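Local coordinates for SUMO-1 cysteine protease S273R (African swine fever virus pig/Kenya/KEN-50/1950, PDB 6LJ9), which is a viral cysteine protease that probably matures the pp220 and pp62 polyproteins into core-shell proteins and dampens host innate immune signalling, at residues K70-E73 / T74-A78; D94-L97 / Q98-I102; Y249-F252 / I253-I257. One frame throughout, in Å; residues are numbered along the deposited sequence.

All three interactions are local, between residues a few positions apart along a helix. Interaction 2 lies deepest, its centre about 6 Å from that of the chain, within helix 90-103. Interactions 1 and 3 lie farther out, on opposite sides of that centre, toward the C-terminal ends of helices 68-75 and 249-254. In both, a hydroxyl, from Thr74 or Ser254, bonds back to a backbone carbonyl. Inside helix 90-103, a guanidinium bonds to a backbone carbonyl, and a tryptophan ring packs on a threonine methyl and a leucine. Interactions 1 and 2 touch through Arg99, which reaches carbonyls of 70-78. Interaction 3 does not touch the others; its nearest atoms are about 11 Å from those of interaction 2.

Interaction 1 of 3, residues K70-E73 / T74-A78; sequences KELE and TRFKA
Toward the C-terminal end of helix 68-75, Thr74 and Arg75 bond back to Lys70 and Glu71. The carbonyl oxygen of Lys70 takes two bonds from Thr74. One comes from the side chain: Thr74 OG1 lies 2.5 Å from Lys70 O, a very short separation whose exact value is doubtful. The other comes from the amide, Thr74 N to Lys70 O at 3.0 Å, and it is weak. The hydroxyl can reach back because chi1 of Thr74 is 60°, which sets OG1 between the backbone N and the carbonyl carbon. The methyl Thr74 CG2 meets the aliphatic part of the lysine, 3.9 Å from Lys70 CG. One residue on, Arg75 N donates to Glu71 O at 3.1 Å.

The chain then runs on to strand 78-79, which pairs in parallel with strand 270-271. Phe76 lies in the turn toward strand 78-79, and its CB points back toward residues 70-73. Its ring edge approaches the same Glu71 oxygen, with Phe76 CD1 3.2 Å from Glu71 O. Leu72 comes over one face of the ring, Leu72 CD2 lying 4.3 Å from Phe76 CD1.

The side chains of Glu71 and Arg75 extend alongside each other, with the carboxylate and guanidinium planes 34° apart. Glu71 OE2 packs 3.6 Å from Arg75 CD. Glu71 OE2 also stands 4.1 Å from Arg75 NE, well out of the guanidinium plane, so no N-H points at it, and any attraction is probably one of charge alone. Each has its polar partner in the nearby loop: Glu71 OE2 accepts from Ser26 N, and Arg75 NE donates to the carbonyl of Cys24, which is itself held by a disulfide to Cys14.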
ATOM      1  N   LYS B  70      -8.319  22.494 -12.954  1.00 48.35           N
ATOM      2  CA  LYS B  70      -8.528  21.242 -12.234  1.00 42.71           C
ATOM      3  C   LYS B  70      -7.904  20.065 -12.971  1.00 46.55           C
ATOM      4  O   LYS B  70      -7.512  19.077 -12.340  1.00 50.49           O
ATOM      5  CB  LYS B  70     -10.021  21.001 -12.012  1.00 36.64           C
ATOM      6  CG  LYS B  70     -10.321  19.925 -10.983  1.00 59.60           C
ATOM      7  CD  LYS B  70     -11.742  20.035 -10.458  1.00 68.81           C
ATOM      8  CE  LYS B  70     -11.949  19.131  -9.254  1.00 71.46           C
ATOM      9  NZ  LYS B  70     -10.970  19.431  -8.174  1.00 65.41           N
ATOM     10  N   GLU B  71      -7.803  20.150 -14.299  1.00 47.95           N
ATOM     11  CA  GLU B  71      -7.135  19.099 -15.058  1.00 44.32           C
ATOM     12  C   GLU B  71      -5.645  19.065 -14.743  1.00 33.95           C
ATOM     13  O   GLU B  71      -5.047  17.986 -14.640  1.00 49.19           O
ATOM     14  CB  GLU B  71      -7.363  19.310 -16.555  1.00 50.06           C
ATOM     15  CG  GLU B  71      -7.150  18.071 -17.409  1.00 61.29           C
ATOM     16  CD  GLU B  71      -8.408  17.235 -17.546  1.00 72.70           C
ATOM     17  OE1 GLU B  71      -9.392  17.516 -16.830  1.00 64.84           O
ATOM     18  OE2 GLU B  71      -8.418  16.304 -18.377  1.00 75.35           O
ATOM     19  N   LEU B  72      -5.031  20.239 -14.578  1.00 41.85           N
ATOM     20  CA  LEU B  72      -3.610  20.304 -14.254  1.00 34.11           C
ATOM     21  C   LEU B  72      -3.328  19.829 -12.834  1.00 39.15           C
ATOM     22  O   LEU B  72      -2.277  19.229 -12.582  1.00 51.91           O
ATOM     23  CB  LEU B  72      -3.096  21.731 -14.442  1.00 30.77           C
ATOM     24  CG  LEU B  72      -2.884  22.225 -15.873  1.00 38.08           C
ATOM     25  CD1 LEU B  72      -2.714  23.733 -15.887  1.00 39.02           C
ATOM     26  CD2 LEU B  72      -1.670  21.547 -16.490  1.00 24.45           C
ATOM     27  N   GLU B  73      -4.245  20.080 -11.897  1.00 44.17           N
ATOM     28  CA  GLU B  73      -3.992  19.729 -10.504  1.00 53.73           C
ATOM     29  C   GLU B  73      -4.308  18.269 -10.203  1.00 40.90           C
ATOM     30  O   GLU B  73      -3.736  17.703  -9.264  1.00 54.87           O
ATOM     31  CB  GLU B  73      -4.805  20.627  -9.570  1.00 67.79           C
ATOM     32  CG  GLU B  73      -4.479  22.107  -9.672  1.00 87.18           C
ATOM     33  CD  GLU B  73      -5.062  22.911  -8.524  1.00104.60           C
ATOM     34  OE1 GLU B  73      -4.304  23.255  -7.593  1.00110.81           O
ATOM     35  OE2 GLU B  73      -6.279  23.189  -8.549  1.00110.05           O
ATOM     36  N   THR B  74      -5.202  17.644 -10.971  1.00 36.12           N
ATOM     37  CA  THR B  74      -5.676  16.305 -10.650  1.00 41.01           C
ATOM     38  C   THR B  74      -5.164  15.214 -11.580  1.00 38.89           C
ATOM     39  O   THR B  74      -5.109  14.054 -11.161  1.00 39.40           O
ATOM     40  CB  THR B  74      -7.211  16.266 -10.656  1.00 31.59           C
ATOM     41  OG1 THR B  74      -7.696  16.623 -11.957  1.00 39.34           O
ATOM     42  CG2 THR B  74      -7.774  17.234  -9.626  1.00 36.13           C
ATOM     43  N   ARG B  75      -4.793  15.545 -12.816  1.00 36.00           N
ATOM     44  CA  ARG B  75      -4.380  14.538 -13.782  1.00 37.14           C
ATOM     45  C   ARG B  75      -2.967  14.734 -14.311  1.00 36.56           C
ATOM     46  O   ARG B  75      -2.523  13.944 -15.151  1.00 39.43           O
ATOM     47  CB  ARG B  75      -5.363  14.498 -14.959  1.00 32.71           C
ATOM     48  CG  ARG B  75      -6.780  14.115 -14.565  1.00 41.65           C
ATOM     49  CD  ARG B  75      -7.654  13.897 -15.787  1.00 37.21           C
ATOM     50  NE  ARG B  75      -7.179  12.787 -16.608  1.00 56.39           N
ATOM     51  CZ  ARG B  75      -7.615  11.535 -16.498  1.00 51.81           C
ATOM     52  NH1 ARG B  75      -8.542  11.230 -15.601  1.00 48.08           N
ATOM     53  NH2 ARG B  75      -7.125  10.589 -17.289  1.00 57.95           N
ATOM     54  N   PHE B  76      -2.249  15.754 -13.852  1.00 32.33           N
ATOM     55  CA  PHE B  76      -0.871  15.983 -14.253  1.00 29.73           C
ATOM     56  C   PHE B  76       0.021  16.055 -13.022  1.00 37.27           C
ATOM     57  O   PHE B  76      -0.445  16.280 -11.901  1.00 32.91           O
ATOM     58  CB  PHE B  76      -0.726  17.276 -15.068  1.00 21.80           C
ATOM     59  CG  PHE B  76      -1.282  17.186 -16.459  1.00 32.69           C
ATOM     60  CD1 PHE B  76      -2.630  17.402 -16.696  1.00 22.45           C
ATOM     61  CD2 PHE B  76      -0.455  16.899 -17.533  1.00 23.31           C
ATOM     62  CE1 PHE B  76      -3.145  17.325 -17.976  1.00 29.17           C
ATOM     63  CE2 PHE B  76      -0.963  16.822 -18.815  1.00 33.22           C
ATOM     64  CZ  PHE B  76      -2.311  17.035 -19.038  1.00 30.35           C
ATOM     65  N   LYS B  77       1.317  15.858 -13.244  1.00 30.93           N
ATOM     66  CA  LYS B  77       2.281  16.045 -12.175  1.00 25.56           C
ATOM     67  C   LYS B  77       2.458  17.535 -11.889  1.00 31.75           C
ATOM     68  O   LYS B  77       2.023  18.402 -12.652  1.00 34.90           O
ATOM     69  CB  LYS B  77       3.616  15.395 -12.535  1.00 27.45           C
ATOM     70  CG  LYS B  77       3.572  13.874 -12.567  1.00 28.55           C
ATOM     71  CD  LYS B  77       4.906  13.282 -12.989  1.00 24.25           C
ATOM     72  CE  LYS B  77       4.890  11.763 -12.893  1.00 30.92           C
ATOM     73  NZ  LYS B  77       6.130  11.150 -13.446  1.00 25.17           N
ATOM     74  N   ALA B  78       3.105  17.828 -10.765  1.00 28.82           N
ATOM     75  CA  ALA B  78       3.280  19.209 -10.349  1.00 29.94           C
ATOM     76  C   ALA B  78       4.204  19.949 -11.316  1.00 35.86           C
ATOM     77  O   ALA B  78       5.102  19.350 -11.912  1.00 31.97           O
ATOM     78  CB  ALA B  78       3.853  19.271  -8.936  1.00 25.76           C
TER

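Interaction 2 of 3, residues D94-L97 / Q98-I102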
ATOM      1  N   ASP B  94       6.047  20.510  -1.960  1.00 26.01           N
ATOM      2  CA  ASP B  94       4.765  20.278  -1.303  1.00 29.81           C
ATOM      3  C   ASP B  94       3.764  19.650  -2.263  1.00 34.14           C
ATOM      4  O   ASP B  94       3.082  18.676  -1.922  1.00 30.12           O
ATOM      5  CB  ASP B  94       4.218  21.591  -0.743  1.00 42.76           C
ATOM      6  CG  ASP B  94       3.049  21.381   0.199  1.00 58.51           C
ATOM      7  OD1 ASP B  94       3.214  20.653   1.200  1.00 62.37           O
ATOM      8  OD2 ASP B  94       1.967  21.952  -0.056  1.00 60.90           O
ATOM      9  N   GLU B  95       3.669  20.194  -3.476  1.00 26.25           N
ATOM     10  CA  GLU B  95       2.722  19.684  -4.458  1.00 27.95           C
ATOM     11  C   GLU B  95       3.125  18.319  -5.003  1.00 20.95           C
ATOM     12  O   GLU B  95       2.267  17.595  -5.517  1.00 33.07           O
ATOM     13  CB  GLU B  95       2.572  20.693  -5.596  1.00 34.34           C
ATOM     14  CG  GLU B  95       2.026  22.037  -5.138  1.00 48.73           C
ATOM     15  CD  GLU B  95       2.214  23.128  -6.170  1.00 71.02           C
ATOM     16  OE1 GLU B  95       2.581  22.803  -7.318  1.00 74.36           O
ATOM     17  OE2 GLU B  95       1.998  24.312  -5.833  1.00 77.57           O
ATOM     18  N   THR B  96       4.404  17.952  -4.901  1.00 24.90           N
ATOM     19  CA  THR B  96       4.827  16.618  -5.315  1.00 22.62           C
ATOM     20  C   THR B  96       4.463  15.576  -4.263  1.00 21.72           C
ATOM     21  O   THR B  96       3.930  14.510  -4.593  1.00 23.86           O
ATOM     22  CB  THR B  96       6.334  16.602  -5.590  1.00 22.94           C
ATOM     23  OG1 THR B  96       6.624  17.426  -6.726  1.00 20.52           O
ATOM     24  CG2 THR B  96       6.816  15.183  -5.864  1.00 26.00           C
ATOM     25  N   LEU B  97       4.741  15.870  -2.990  1.00 22.30           N
ATOM     26  CA  LEU B  97       4.419  14.928  -1.922  1.00 23.10           C
ATOM     27  C   LEU B  97       2.915  14.775  -1.743  1.00 21.91           C
ATOM     28  O   LEU B  97       2.445  13.703  -1.345  1.00 23.84           O
ATOM     29  CB  LEU B  97       5.071  15.372  -0.613  1.00 21.99           C
ATOM     30  CG  LEU B  97       6.601  15.420  -0.611  1.00 26.43           C
ATOM     31  CD1 LEU B  97       7.118  15.789   0.769  1.00 20.34           C
ATOM     32  CD2 LEU B  97       7.180  14.091  -1.068  1.00 13.96           C
ATOM     33  N   GLN B  98       2.147  15.831  -2.029  1.00 16.08           N
ATOM     34  CA  GLN B  98       0.693  15.713  -1.999  1.00 30.29           C
ATOM     35  C   GLN B  98       0.183  14.758  -3.072  1.00 22.20           C
ATOM     36  O   GLN B  98      -0.834  14.088  -2.866  1.00 31.01           O
ATOM     37  CB  GLN B  98       0.049  17.090  -2.165  1.00 24.63           C
ATOM     38  CG  GLN B  98       0.128  17.970  -0.928  1.00 34.31           C
ATOM     39  CD  GLN B  98      -0.393  19.371  -1.180  1.00 49.82           C
ATOM     40  OE1 GLN B  98      -0.181  19.942  -2.249  1.00 67.10           O
ATOM     41  NE2 GLN B  98      -1.085  19.932  -0.195  1.00 44.79           N
ATOM     42  N   ARG B  99       0.868  14.679  -4.216  1.00 19.89           N
ATOM     43  CA  ARG B  99       0.446  13.757  -5.266  1.00 24.93           C
ATOM     44  C   ARG B  99       0.840  12.321  -4.943  1.00 25.70           C
ATOM     45  O   ARG B  99       0.103  11.383  -5.272  1.00 28.52           O
ATOM     46  CB  ARG B  99       1.037  14.180  -6.611  1.00 25.21           C
ATOM     47  CG  ARG B  99       0.303  15.334  -7.277  1.00 30.44           C
ATOM     48  CD  ARG B  99       1.069  15.868  -8.477  1.00 37.96           C
ATOM     49  NE  ARG B  99       0.260  16.800  -9.258  1.00 35.87           N
ATOM     50  CZ  ARG B  99       0.078  18.079  -8.944  1.00 34.73           C
ATOM     51  NH1 ARG B  99       0.647  18.585  -7.858  1.00 28.30           N
ATOM     52  NH2 ARG B  99      -0.677  18.851  -9.714  1.00 40.89           N
ATOM     53  N   TRP B 100       1.998  12.125  -4.309  1.00 25.35           N
ATOM     54  CA  TRP B 100       2.412  10.778  -3.931  1.00 20.95           C
ATOM     55  C   TRP B 100       1.501  10.193  -2.861  1.00 23.38           C
ATOM     56  O   TRP B 100       1.330   8.970  -2.794  1.00 32.02           O
ATOM     57  CB  TRP B 100       3.862  10.787  -3.449  1.00 21.45           C
ATOM     58  CG  TRP B 100       4.855  11.068  -4.533  1.00 22.36           C
ATOM     59  CD1 TRP B 100       4.601  11.192  -5.869  1.00 25.85           C
ATOM     60  CD2 TRP B 100       6.265  11.261  -4.374  1.00 18.14           C
ATOM     61  NE1 TRP B 100       5.766  11.450  -6.550  1.00 26.04           N
ATOM     62  CE2 TRP B 100       6.802  11.497  -5.654  1.00 29.32           C
ATOM     63  CE3 TRP B 100       7.126  11.257  -3.271  1.00 23.24           C
ATOM     64  CZ2 TRP B 100       8.160  11.727  -5.863  1.00 25.43           C
ATOM     65  CZ3 TRP B 100       8.473  11.486  -3.480  1.00 23.43           C
ATOM     66  CH2 TRP B 100       8.978  11.717  -4.766  1.00 22.39           C
ATOM     67  N   ALA B 101       0.910  11.044  -2.020  1.00 17.50           N
ATOM     68  CA  ALA B 101      -0.023  10.569  -1.005  1.00 25.12           C
ATOM     69  C   ALA B 101      -1.302  10.010  -1.614  1.00 29.56           C
ATOM     70  O   ALA B 101      -2.011   9.251  -0.946  1.00 21.87           O
ATOM     71  CB  ALA B 101      -0.355  11.696  -0.028  1.00 17.91           C
ATOM     72  N   ILE B 102      -1.612  10.372  -2.860  1.00 29.68           N
ATOM     73  CA  ILE B 102      -2.748   9.770  -3.553  1.00 27.22           C
ATOM     74  C   ILE B 102      -2.454   8.311  -3.875  1.00 19.66           C
ATOM     75  O   ILE B 102      -3.269   7.419  -3.609  1.00 45.18           O
ATOM     76  CB  ILE B 102      -3.082  10.565  -4.828  1.00 30.24           C
ATOM     77  CG1 ILE B 102      -3.166  12.062  -4.531  1.00 28.89           C
ATOM     78  CG2 ILE B 102      -4.382  10.068  -5.441  1.00 24.59           C
ATOM     79  CD1 ILE B 102      -3.317  12.919  -5.769  1.00 38.91           C
TER
HETATM   80  O   HOH W   1       0.334  19.463   2.603  1.00 39.13           O
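Arg99 and Glu95 sit one turn apart on helix 90-103, and the extended chain of Arg99 carries its guanidinium alongside the helix to a carbonyl of the previous turn. Arg99 NH1 donates to Glu95 O at 3.0 Å, with an N-H...O angle of 153°. The oxygen lies at the edge of the guanidinium, in its plane, while NH1 stands above the plane of the carbonyl. The same oxygen takes a weak bond from Arg99 N. Ordinary helical bonds join Gln98 N to Asp94 O, Trp100 N to Thr96 O and Ala101 N to Leu97 O.

The carboxylate of Asp94 and the amide of Gln98 are turned 42° apart. Asp94 OD2 is 3.7 Å from Gln98 NE2, too long for a direct bond. A water links the pair through two weak bonds, giving to Asp94 OD1 and accepting from Gln98 NE2.

The apolar contacts centre on Trp100. Thr96 CG2 makes a CH-pi contact over one face, 4.0 Å from the centroid of the six-membered ring of Trp100. Chi1 of Thr96 (-66°) turns the methyl to the ring and the hydroxyl back to Asn92 O. Leu97 comes from another direction, obliquely, with Leu97 CD2 3.6 Å from Trp100 CE3.

The helix packs among a longer helix and several short strands. Arg241 of helix 232-244 makes a cation-pi contact with Trp100. Arg99 NE donates to Phe76 O, and Ala78 of strand 78-79 lies against Glu95, Thr96 and Arg99. Strands 107-109 and 139-141 are touched by Gln98 and Ala101.

Interaction 3 of 3, residues Y249-F252 / I253-I257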
ATOM      1  N   TYR B 249      17.444   1.808   3.082  1.00 31.43           N
ATOM      2  CA  TYR B 249      18.341   2.931   3.334  1.00 31.19           C
ATOM      3  C   TYR B 249      19.804   2.530   3.218  1.00 28.34           C
ATOM      4  O   TYR B 249      20.657   3.397   2.988  1.00 33.41           O
ATOM      5  CB  TYR B 249      18.069   3.532   4.719  1.00 23.37           C
ATOM      6  CG  TYR B 249      18.169   2.548   5.870  1.00 30.27           C
ATOM      7  CD1 TYR B 249      19.401   2.066   6.300  1.00 32.04           C
ATOM      8  CD2 TYR B 249      17.033   2.119   6.539  1.00 30.42           C
ATOM      9  CE1 TYR B 249      19.496   1.177   7.351  1.00 35.01           C
ATOM     10  CE2 TYR B 249      17.119   1.229   7.594  1.00 35.66           C
ATOM     11  CZ  TYR B 249      18.351   0.761   7.994  1.00 42.16           C
ATOM     12  OH  TYR B 249      18.437  -0.125   9.043  1.00 41.17           O
ATOM     13  N   THR B 250      20.110   1.239   3.381  1.00 28.84           N
ATOM     14  CA  THR B 250      21.481   0.760   3.244  1.00 36.66           C
ATOM     15  C   THR B 250      22.039   0.993   1.847  1.00 35.60           C
ATOM     16  O   THR B 250      23.261   1.081   1.693  1.00 36.78           O
ATOM     17  CB  THR B 250      21.557  -0.733   3.579  1.00 32.19           C
ATOM     18  OG1 THR B 250      20.927  -1.488   2.535  1.00 50.99           O
ATOM     19  CG2 THR B 250      20.854  -1.030   4.902  1.00 31.93           C
ATOM     20  N   HIS B 251      21.177   1.078   0.828  1.00 27.25           N
ATOM     21  CA  HIS B 251      21.650   1.401  -0.516  1.00 33.18           C
ATOM     22  C   HIS B 251      22.202   2.818  -0.573  1.00 41.81           C
ATOM     23  O   HIS B 251      23.225   3.068  -1.222  1.00 43.43           O
ATOM     24  CB  HIS B 251      20.519   1.231  -1.533  1.00 28.57           C
ATOM     25  CG  HIS B 251      20.981   1.194  -2.958  1.00 54.62           C
ATOM     26  ND1 HIS B 251      21.021   0.030  -3.696  1.00 64.70           N
ATOM     27  CD2 HIS B 251      21.414   2.177  -3.783  1.00 60.39           C
ATOM     28  CE1 HIS B 251      21.462   0.297  -4.913  1.00 66.57           C
ATOM     29  NE2 HIS B 251      21.709   1.592  -4.991  1.00 59.69           N
ATOM     30  N   PHE B 252      21.536   3.761   0.097  1.00 31.76           N
ATOM     31  CA  PHE B 252      22.021   5.132   0.171  1.00 34.39           C
ATOM     32  C   PHE B 252      23.229   5.272   1.086  1.00 36.87           C
ATOM     33  O   PHE B 252      23.862   6.333   1.092  1.00 30.91           O
ATOM     34  CB  PHE B 252      20.904   6.061   0.653  1.00 28.87           C
ATOM     35  CG  PHE B 252      19.728   6.138  -0.282  1.00 30.11           C
ATOM     36  CD1 PHE B 252      18.763   5.143  -0.290  1.00 29.57           C
ATOM     37  CD2 PHE B 252      19.579   7.215  -1.140  1.00 21.12           C
ATOM     38  CE1 PHE B 252      17.680   5.214  -1.143  1.00 29.50           C
ATOM     39  CE2 PHE B 252      18.493   7.294  -1.994  1.00 26.03           C
ATOM     40  CZ  PHE B 252      17.544   6.291  -1.996  1.00 30.85           C
ATOM     41  N   ILE B 253      23.557   4.235   1.853  1.00 42.49           N
ATOM     42  CA  ILE B 253      24.699   4.287   2.756  1.00 40.86           C
ATOM     43  C   ILE B 253      25.972   3.760   2.096  1.00 42.34           C
ATOM     44  O   ILE B 253      27.068   4.252   2.386  1.00 44.26           O
ATOM     45  CB  ILE B 253      24.377   3.507   4.045  1.00 30.53           C
ATOM     46  CG1 ILE B 253      23.279   4.215   4.843  1.00 41.69           C
ATOM     47  CG2 ILE B 253      25.621   3.313   4.905  1.00 18.81           C
ATOM     48  CD1 ILE B 253      22.937   3.537   6.157  1.00 45.18           C
ATOM     49  N   SER B 254      25.856   2.785   1.190  1.00 38.07           N
ATOM     50  CA  SER B 254      27.024   2.089   0.668  1.00 44.33           C
ATOM     51  C   SER B 254      27.306   2.336  -0.807  1.00 47.19           C
ATOM     52  O   SER B 254      28.455   2.172  -1.228  1.00 52.47           O
ATOM     53  CB  SER B 254      26.881   0.577   0.893  1.00 39.82           C
ATOM     54  OG  SER B 254      25.667   0.095   0.346  1.00 44.75           O
ATOM     55  N   THR B 255      26.309   2.719  -1.601  1.00 45.00           N
ATOM     56  CA  THR B 255      26.479   2.912  -3.035  1.00 52.06           C
ATOM     57  C   THR B 255      26.145   4.351  -3.399  1.00 50.25           C
ATOM     58  O   THR B 255      25.115   4.882  -2.968  1.00 49.18           O
ATOM     59  CB  THR B 255      25.596   1.948  -3.831  1.00 54.53           C
ATOM     60  OG1 THR B 255      25.842   0.605  -3.395  1.00 61.10           O
ATOM     61  CG2 THR B 255      25.903   2.053  -5.317  1.00 46.86           C
ATOM     62  N   ARG B 256      27.008   4.975  -4.196  1.00 43.15           N
ATOM     63  CA  ARG B 256      26.831   6.376  -4.546  1.00 46.34           C
ATOM     64  C   ARG B 256      25.759   6.536  -5.618  1.00 42.58           C
ATOM     65  O   ARG B 256      25.627   5.706  -6.523  1.00 52.61           O
ATOM     66  CB  ARG B 256      28.150   6.981  -5.031  1.00 50.56           C
ATOM     67  CG  ARG B 256      28.050   8.464  -5.353  1.00 59.01           C
ATOM     68  CD  ARG B 256      29.364   9.061  -5.826  1.00 62.61           C
ATOM     69  NE  ARG B 256      29.215  10.489  -6.096  1.00 66.69           N
ATOM     70  CZ  ARG B 256      28.851  10.993  -7.271  1.00 67.46           C
ATOM     71  NH1 ARG B 256      28.605  10.187  -8.293  1.00 64.41           N
ATOM     72  NH2 ARG B 256      28.731  12.304  -7.425  1.00 74.32           N
ATOM     73  N   ILE B 257      24.986   7.614  -5.504  1.00 29.85           N
ATOM     74  CA  ILE B 257      23.948   7.965  -6.463  1.00 36.39           C
ATOM     75  C   ILE B 257      24.351   9.282  -7.114  1.00 28.51           C
ATOM     76  O   ILE B 257      24.542  10.291  -6.421  1.00 41.78           O
ATOM     77  CB  ILE B 257      22.570   8.068  -5.793  1.00 42.37           C
ATOM     78  CG1 ILE B 257      22.192   6.725  -5.161  1.00 35.08           C
ATOM     79  CG2 ILE B 257      21.518   8.492  -6.798  1.00 31.71           C
ATOM     80  CD1 ILE B 257      20.849   6.728  -4.473  1.00 46.27           C
TER
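Thr250 and Ser254 close the C-terminal end of helix 249-254, a short helix in the Ulp1-type catalytic domain. Thr255 is the first residue to leave helical geometry.

Hydrogen bonds gather on two carbonyls. Thr250 O is gripped three times: by Ser254 OG at 2.9 Å, and weakly by the amides of Ile253 and Ser254. With chi1 at 55°, Ser254 OG sits between its backbone N and carbonyl carbon and reaches back to Thr250 O. The second carbonyl, His251 O, accepts from Thr255 N at 3.1 Å, with an N-H...O angle of 155°.

There are two apolar contacts. Tyr249, which also packs on Asp179 of the second subunit, runs beside Ile253, and the methyl Ile253 CD1 meets the ring edge, 3.8 Å from Tyr249 CD1. Ile257, beyond the helix, comes back to the Phe252 ring, its CD1 lying obliquely to that ring, 3.5 Å from Phe252 CE2. The ring is buried and makes edge-to-face stacks with Phe186 and Tyr239. The contact lies near the active site: the side chain of Phe252 is about 10 Å from that of Asn187, inferred to be an active-site residue, and the side chain of Ile257 is about 9 Å from that of Gln226, a predicted substrate-binding residue.

The imidazole of His251 packs with one face toward Thr255, close to Ile3 and Lys6 of helix 3-6. His251 NE2 is buried 4.1 Å from Thr255 CB and has no polar partner in the model.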